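Local coordinates for uncharacterized protein Q99UF4 (Staphylococcus aureus, PDB 3B2N) that probably acts as a DNA-binding response regulator of the LuxR family, its receiver domain taking up a phosphoryl signal that controls transcription, at residues L113-T116 with I117-N121; L68-I71 with R72-L76. One frame throughout, in Å; residues are numbered along the deposited sequence.

Interaction 1: L113-T116 with I117-N121; sequences LVET and INKVN
Leu-113 and Ile-117 meet one turn apart on the inner face of helix 110-121, the last helix of a CheY-like receiver domain, where it packs on the central parallel sheet. CD1 of Ile-117 approaches CG of Leu-113 at 4.1 Å, the two side chains crossing at a slant. In Ile-117, CG1 stands beside the backbone N and opposite the carbonyl carbon (chi1 -63°), which directs that branch back along the helix and brings CG1 to 3.3 Å from Leu-113 O. This is the packed side: Leu-113 rests on Val-83 and on Met-19 and Ile-23 of helix 13-26, while Ile-117 reaches Ile-81 and Phe-29. Val-114, also buried, touches His-26 and Phe-29, and its CG1 lies 3.7 Å from ND2 of Asn-118 as the two side chains run alongside each other.

The backbone beneath is regular. Four successive i to i+4 bonds, from Ile-117 N to Leu-113 O through Val-120 N to Thr-116 O, all measure 2.9 Å. On the flank facing strand 102-105, Thr-116 turns OG1 back beside its own N, where it hydrogen-bonds to the preceding turn at Glu-112 O; its CG2 points instead to the side of Val-120, and both residues touch Ala-102.

The solvent side is looser. Glu-115 and Lys-119 project together from the helix, and their salt bridge is long. Glu-115 is extended beyond CG, whereas Lys-119 bends at chi2 (-92°) and again at chi4, its aliphatic stem starting close over the backbone before the ammonium swings toward the carboxylate. Lys-119 CG sits 3.0 Å from Glu-115 O, but NZ stops 4.0 Å short of Glu-115 OE2.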
ATOM      1  N   LEU A 113      -6.601   1.940  -9.502  1.00 29.81           N
ATOM      2  CA  LEU A 113      -5.941   2.069  -8.216  1.00 30.50           C
ATOM      3  C   LEU A 113      -5.758   3.558  -7.852  1.00 30.36           C
ATOM      4  O   LEU A 113      -6.024   3.957  -6.719  1.00 31.02           O
ATOM      5  CB  LEU A 113      -4.613   1.283  -8.211  1.00 29.76           C
ATOM      6  CG  LEU A 113      -3.645   1.589  -7.072  1.00 32.59           C
ATOM      7  CD1 LEU A 113      -4.270   1.143  -5.802  1.00 29.02           C
ATOM      8  CD2 LEU A 113      -2.278   0.935  -7.287  1.00 30.82           C
ATOM      9  N   VAL A 114      -5.330   4.378  -8.814  1.00 30.41           N
ATOM     10  CA  VAL A 114      -5.201   5.828  -8.603  1.00 29.93           C
ATOM     11  C   VAL A 114      -6.551   6.465  -8.224  1.00 30.75           C
ATOM     12  O   VAL A 114      -6.618   7.218  -7.273  1.00 33.19           O
ATOM     13  CB  VAL A 114      -4.513   6.564  -9.818  1.00 30.23           C
ATOM     14  CG1 VAL A 114      -4.779   8.086  -9.797  1.00 28.71           C
ATOM     15  CG2 VAL A 114      -2.975   6.218  -9.885  1.00 27.05           C
ATOM     16  N   GLU A 115      -7.620   6.134  -8.931  1.00 30.74           N
ATOM     17  CA  GLU A 115      -8.953   6.619  -8.526  1.00 34.67           C
ATOM     18  C   GLU A 115      -9.240   6.244  -7.077  1.00 36.09           C
ATOM     19  O   GLU A 115      -9.737   7.076  -6.298  1.00 33.63           O
ATOM     20  CB  GLU A 115     -10.051   5.975  -9.368  1.00 37.24           C
ATOM     21  CG  GLU A 115     -10.073   6.276 -10.832  1.00 74.11           C
ATOM     22  CD  GLU A 115     -11.335   5.698 -11.475  1.00 59.30           C
ATOM     23  OE1 GLU A 115     -11.258   5.182 -12.628  1.00 74.45           O
ATOM     24  OE2 GLU A 115     -12.396   5.746 -10.791  1.00 76.22           O
ATOM     25  N   THR A 116      -8.916   4.992  -6.709  1.00 36.89           N
ATOM     26  CA  THR A 116      -9.144   4.532  -5.352  1.00 37.94           C
ATOM     27  C   THR A 116      -8.346   5.308  -4.299  1.00 36.56           C
ATOM     28  O   THR A 116      -8.891   5.713  -3.277  1.00 36.01           O
ATOM     29  CB  THR A 116      -8.895   3.018  -5.225  1.00 41.01           C
ATOM     30  OG1 THR A 116      -9.801   2.328  -6.118  1.00 36.79           O
ATOM     31  CG2 THR A 116      -9.120   2.591  -3.807  1.00 32.03           C
ATOM     32  N   ILE A 117      -7.075   5.553  -4.567  1.00 35.52           N
ATOM     33  CA  ILE A 117      -6.260   6.357  -3.680  1.00 36.01           C
ATOM     34  C   ILE A 117      -6.871   7.763  -3.536  1.00 37.62           C
ATOM     35  O   ILE A 117      -7.002   8.296  -2.409  1.00 37.22           O
ATOM     36  CB  ILE A 117      -4.850   6.477  -4.238  1.00 37.68           C
ATOM     37  CG1 ILE A 117      -4.156   5.101  -4.303  1.00 35.03           C
ATOM     38  CG2 ILE A 117      -4.050   7.479  -3.477  1.00 36.66           C
ATOM     39  CD1 ILE A 117      -2.911   5.117  -5.192  1.00 38.92           C
ATOM     40  N   ASN A 118      -7.248   8.365  -4.666  1.00 36.07           N
ATOM     41  CA  ASN A 118      -7.881   9.674  -4.612  1.00 36.55           C
ATOM     42  C   ASN A 118      -9.167   9.670  -3.755  1.00 36.99           C
ATOM     43  O   ASN A 118      -9.344  10.571  -2.953  1.00 37.07           O
ATOM     44  CB  ASN A 118      -8.168  10.228  -6.015  1.00 35.22           C
ATOM     45  CG  ASN A 118      -6.907  10.658  -6.734  1.00 53.35           C
ATOM     46  OD1 ASN A 118      -5.932  11.082  -6.114  1.00 39.65           O
ATOM     47  ND2 ASN A 118      -6.923  10.555  -8.049  1.00 35.33           N
ATOM     48  N   LYS A 119     -10.043   8.678  -3.927  1.00 38.21           N
ATOM     49  CA  LYS A 119     -11.276   8.600  -3.116  1.00 41.86           C
ATOM     50  C   LYS A 119     -10.890   8.460  -1.662  1.00 43.77           C
ATOM     51  O   LYS A 119     -11.422   9.150  -0.821  1.00 44.61           O
ATOM     52  CB  LYS A 119     -12.189   7.419  -3.470  1.00 42.86           C
ATOM     53  CG  LYS A 119     -12.364   7.115  -4.935  1.00 68.05           C
ATOM     54  CD  LYS A 119     -13.547   7.801  -5.566  1.00 56.18           C
ATOM     55  CE  LYS A 119     -13.994   7.010  -6.801  1.00 71.75           C
ATOM     56  NZ  LYS A 119     -14.224   7.899  -7.986  1.00 64.19           N
ATOM     57  N   VAL A 120      -9.953   7.578  -1.374  1.00 44.01           N
ATOM     58  CA  VAL A 120      -9.524   7.359  -0.003  1.00 47.10           C
ATOM     59  C   VAL A 120      -8.921   8.640   0.609  1.00 49.94           C
ATOM     60  O   VAL A 120      -9.216   8.994   1.745  1.00 49.17           O
ATOM     61  CB  VAL A 120      -8.530   6.158   0.077  1.00 46.96           C
ATOM     62  CG1 VAL A 120      -7.836   6.111   1.384  1.00 45.32           C
ATOM     63  CG2 VAL A 120      -9.248   4.855  -0.167  1.00 40.08           C
ATOM     64  N   ASN A 121      -8.081   9.336  -0.144  1.00 53.51           N
ATOM     65  CA  ASN A 121      -7.390  10.512   0.396  1.00 56.59           C
ATOM     66  C   ASN A 121      -8.253  11.803   0.481  1.00 58.57           C
ATOM     67  O   ASN A 121      -7.817  12.804   1.042  1.00 57.89           O
ATOM     68  CB  ASN A 121      -6.021  10.729  -0.300  1.00 56.76           C
ATOM     69  CG  ASN A 121      -5.033  11.508   0.572  1.00 67.96           C
ATOM     70  OD1 ASN A 121      -4.422  12.486   0.125  1.00 59.31           O
ATOM     71  ND2 ASN A 121      -4.903  11.103   1.831  1.00 57.11           N
TER

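Interaction 2: L68-I71 with R72-L76; sequences LAEI and RKKHL
A Schellman motif closes helix 64-73, and its longer bond runs from Leu-76 N to Ile-71 O, 3.1 Å and nearly straight (165°). His-75 adopts the positive phi (56°) that reverses the chain, and its N makes the second bond of the motif, to Arg-72 O. The turn brings Leu-76 back against Ile-71: its CB lies 3.9 Å from CG2 of Ile-71, the side chains crossing at about a right angle.

One water ties the turn together. It donates to Leu-76 O, gives a weak bond to Ile-71 O, and accepts from Arg-72 NH2 at 2.9 Å, lying at the guanidinium edge in the plane of the group. Arg-72 bends at chi2 (-65°), which carries its chain across Leu-68, whose CD1 is 3.9 Å from NE. The guanidinium is further held by a salt bridge from NH1 to Asp-101 and a hydrogen bond from NH2 to Ile-78 O.

The helix connects strands 52-55 and 79-84 in a beta-alpha-beta unit of the receiver fold. Leu-68 and Ile-71 are its buried residues here, both resting on Val-80, and Ile-71 also meets Met-42 and Ile-45 of helix 38-48.

Toward that same neighbouring helix, Glu-70 and Lys-74 run side by side, one turn apart. Glu-70 reaches out fully extended, and Lys-74 bends near its end to bring NZ to 2.6 Å from Glu-70 OE2, a short salt bridge. NZ has a second carboxylate partner in Glu-46, so the ammonium links the two helices.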
ATOM      1  N   LEU A  68       0.009  -3.059   8.157  1.00 30.79           N
ATOM      2  CA  LEU A  68      -1.253  -2.355   8.429  1.00 29.20           C
ATOM      3  C   LEU A  68      -1.571  -2.404   9.920  1.00 29.72           C
ATOM      4  O   LEU A  68      -1.863  -1.366  10.534  1.00 31.44           O
ATOM      5  CB  LEU A  68      -2.404  -2.978   7.606  1.00 28.50           C
ATOM      6  CG  LEU A  68      -3.855  -2.691   8.060  1.00 28.37           C
ATOM      7  CD1 LEU A  68      -4.177  -1.203   7.890  1.00 22.95           C
ATOM      8  CD2 LEU A  68      -4.810  -3.506   7.224  1.00 23.99           C
ATOM      9  N   ALA A  69      -1.487  -3.589  10.519  1.00 29.08           N
ATOM     10  CA  ALA A  69      -1.782  -3.700  11.947  1.00 31.73           C
ATOM     11  C   ALA A  69      -0.900  -2.779  12.775  1.00 32.69           C
ATOM     12  O   ALA A  69      -1.379  -2.155  13.727  1.00 30.99           O
ATOM     13  CB  ALA A  69      -1.694  -5.156  12.455  1.00 31.25           C
ATOM     14  N   GLU A  70       0.386  -2.671  12.412  1.00 32.11           N
ATOM     15  CA  GLU A  70       1.293  -1.865  13.242  1.00 32.52           C
ATOM     16  C   GLU A  70       1.025  -0.380  13.086  1.00 31.50           C
ATOM     17  O   GLU A  70       1.106   0.372  14.059  1.00 30.32           O
ATOM     18  CB  GLU A  70       2.769  -2.157  12.940  1.00 33.69           C
ATOM     19  CG  GLU A  70       3.690  -1.669  14.038  1.00 69.92           C
ATOM     20  CD  GLU A  70       5.132  -2.003  13.766  1.00 50.86           C
ATOM     21  OE1 GLU A  70       5.401  -3.098  13.209  1.00 72.58           O
ATOM     22  OE2 GLU A  70       6.008  -1.175  14.113  1.00 74.59           O
ATOM     23  N   ILE A  71       0.725   0.050  11.859  1.00 31.59           N
ATOM     24  CA  ILE A  71       0.355   1.464  11.597  1.00 31.52           C
ATOM     25  C   ILE A  71      -0.877   1.837  12.438  1.00 33.82           C
ATOM     26  O   ILE A  71      -0.977   2.974  12.978  1.00 34.43           O
ATOM     27  CB  ILE A  71       0.053   1.653  10.087  1.00 31.78           C
ATOM     28  CG1 ILE A  71       1.329   1.493   9.280  1.00 29.15           C
ATOM     29  CG2 ILE A  71      -0.574   3.055   9.753  1.00 32.71           C
ATOM     30  CD1 ILE A  71       1.055   1.358   7.780  1.00 30.17           C
ATOM     31  N   ARG A  72      -1.815   0.894  12.558  1.00 33.53           N
ATOM     32  CA  ARG A  72      -3.034   1.189  13.326  1.00 35.43           C
ATOM     33  C   ARG A  72      -2.760   1.169  14.828  1.00 36.55           C
ATOM     34  O   ARG A  72      -3.181   2.070  15.509  1.00 36.73           O
ATOM     35  CB  ARG A  72      -4.193   0.263  12.961  1.00 34.67           C
ATOM     36  CG  ARG A  72      -4.618   0.412  11.509  1.00 32.00           C
ATOM     37  CD  ARG A  72      -5.197   1.763  11.156  1.00 32.02           C
ATOM     38  NE  ARG A  72      -5.724   1.791   9.789  1.00 35.72           N
ATOM     39  CZ  ARG A  72      -5.388   2.694   8.871  1.00 31.32           C
ATOM     40  NH1 ARG A  72      -5.916   2.618   7.656  1.00 33.00           N
ATOM     41  NH2 ARG A  72      -4.534   3.681   9.170  1.00 35.32           N
ATOM     42  N   LYS A  73      -2.008   0.183  15.321  1.00 38.60           N
ATOM     43  CA  LYS A  73      -1.632   0.140  16.741  1.00 40.30           C
ATOM     44  C   LYS A  73      -1.020   1.476  17.153  1.00 40.00           C
ATOM     45  O   LYS A  73      -1.310   1.988  18.232  1.00 41.46           O
ATOM     46  CB  LYS A  73      -0.660  -1.022  17.051  1.00 42.39           C
ATOM     47  CG  LYS A  73      -1.223  -2.459  16.809  1.00 85.13           C
ATOM     48  CD  LYS A  73      -2.189  -3.004  17.910  1.00 58.23           C
ATOM     49  CE  LYS A  73      -2.744  -4.418  17.530  1.00 86.64           C
ATOM     50  NZ  LYS A  73      -3.801  -5.019  18.449  1.00 58.00           N
ATOM     51  N   LYS A  74      -0.217   2.067  16.276  1.00 38.06           N
ATOM     52  CA  LYS A  74       0.494   3.300  16.606  1.00 36.72           C
ATOM     53  C   LYS A  74      -0.256   4.559  16.244  1.00 36.14           C
ATOM     54  O   LYS A  74       0.283   5.651  16.391  1.00 36.35           O
ATOM     55  CB  LYS A  74       1.840   3.352  15.901  1.00 36.40           C
ATOM     56  CG  LYS A  74       2.800   2.272  16.295  1.00 54.10           C
ATOM     57  CD  LYS A  74       4.086   2.514  15.560  1.00 45.75           C
ATOM     58  CE  LYS A  74       5.282   2.032  16.359  1.00 57.32           C
ATOM     59  NZ  LYS A  74       5.924   0.896  15.649  1.00 51.77           N
ATOM     60  N   HIS A  75      -1.464   4.414  15.711  1.00 36.41           N
ATOM     61  CA  HIS A  75      -2.301   5.574  15.358  1.00 37.43           C
ATOM     62  C   HIS A  75      -1.652   6.570  14.403  1.00 38.02           C
ATOM     63  O   HIS A  75      -1.830   7.776  14.553  1.00 39.53           O
ATOM     64  CB  HIS A  75      -2.766   6.297  16.634  1.00 35.98           C
ATOM     65  CG  HIS A  75      -3.669   5.458  17.468  1.00 34.26           C
ATOM     66  ND1 HIS A  75      -4.947   5.128  17.063  1.00 33.32           N
ATOM     67  CD2 HIS A  75      -3.471   4.829  18.652  1.00 37.24           C
ATOM     68  CE1 HIS A  75      -5.503   4.351  17.970  1.00 34.82           C
ATOM     69  NE2 HIS A  75      -4.639   4.171  18.957  1.00 33.76           N
ATOM     70  N   LEU A  76      -0.900   6.067  13.438  1.00 36.36           N
ATOM     71  CA  LEU A  76      -0.262   6.920  12.472  1.00 36.84           C
ATOM     72  C   LEU A  76      -1.289   7.484  11.512  1.00 37.62           C
ATOM     73  O   LEU A  76      -2.243   6.805  11.130  1.00 38.16           O
ATOM     74  CB  LEU A  76       0.796   6.140  11.707  1.00 36.56           C
ATOM     75  CG  LEU A  76       1.920   5.509  12.526  1.00 38.67           C
ATOM     76  CD1 LEU A  76       2.957   4.863  11.580  1.00 36.08           C
ATOM     77  CD2 LEU A  76       2.538   6.544  13.498  1.00 37.25           C
TER
HETATM   78  O   HOH W   1      -3.504   4.706  11.697  1.00 29.94           O

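Interaction 1 lies within helix 110-121, whereas interaction 2 runs from the last turn of helix 64-73 into the loop that follows; both belong to the same receiver domain, their centres about 20 Å apart. Each sets buried aliphatic side chains against strand 79-84, but through different strand residues: Val-83 and Ile-81 for interaction 1, Val-80 for interaction 2. Interaction 1 is an uninterrupted helical run, mostly apolar inside, with one long ion pair outside. Interaction 2 is more polar: a water and an arginine attend the reversal of the chain. Its glutamate-lysine salt bridge is short, and the lysine also pairs with Glu-46 of helix 38-48, whereas the longer pair of 113-121 spans one turn of its own helix.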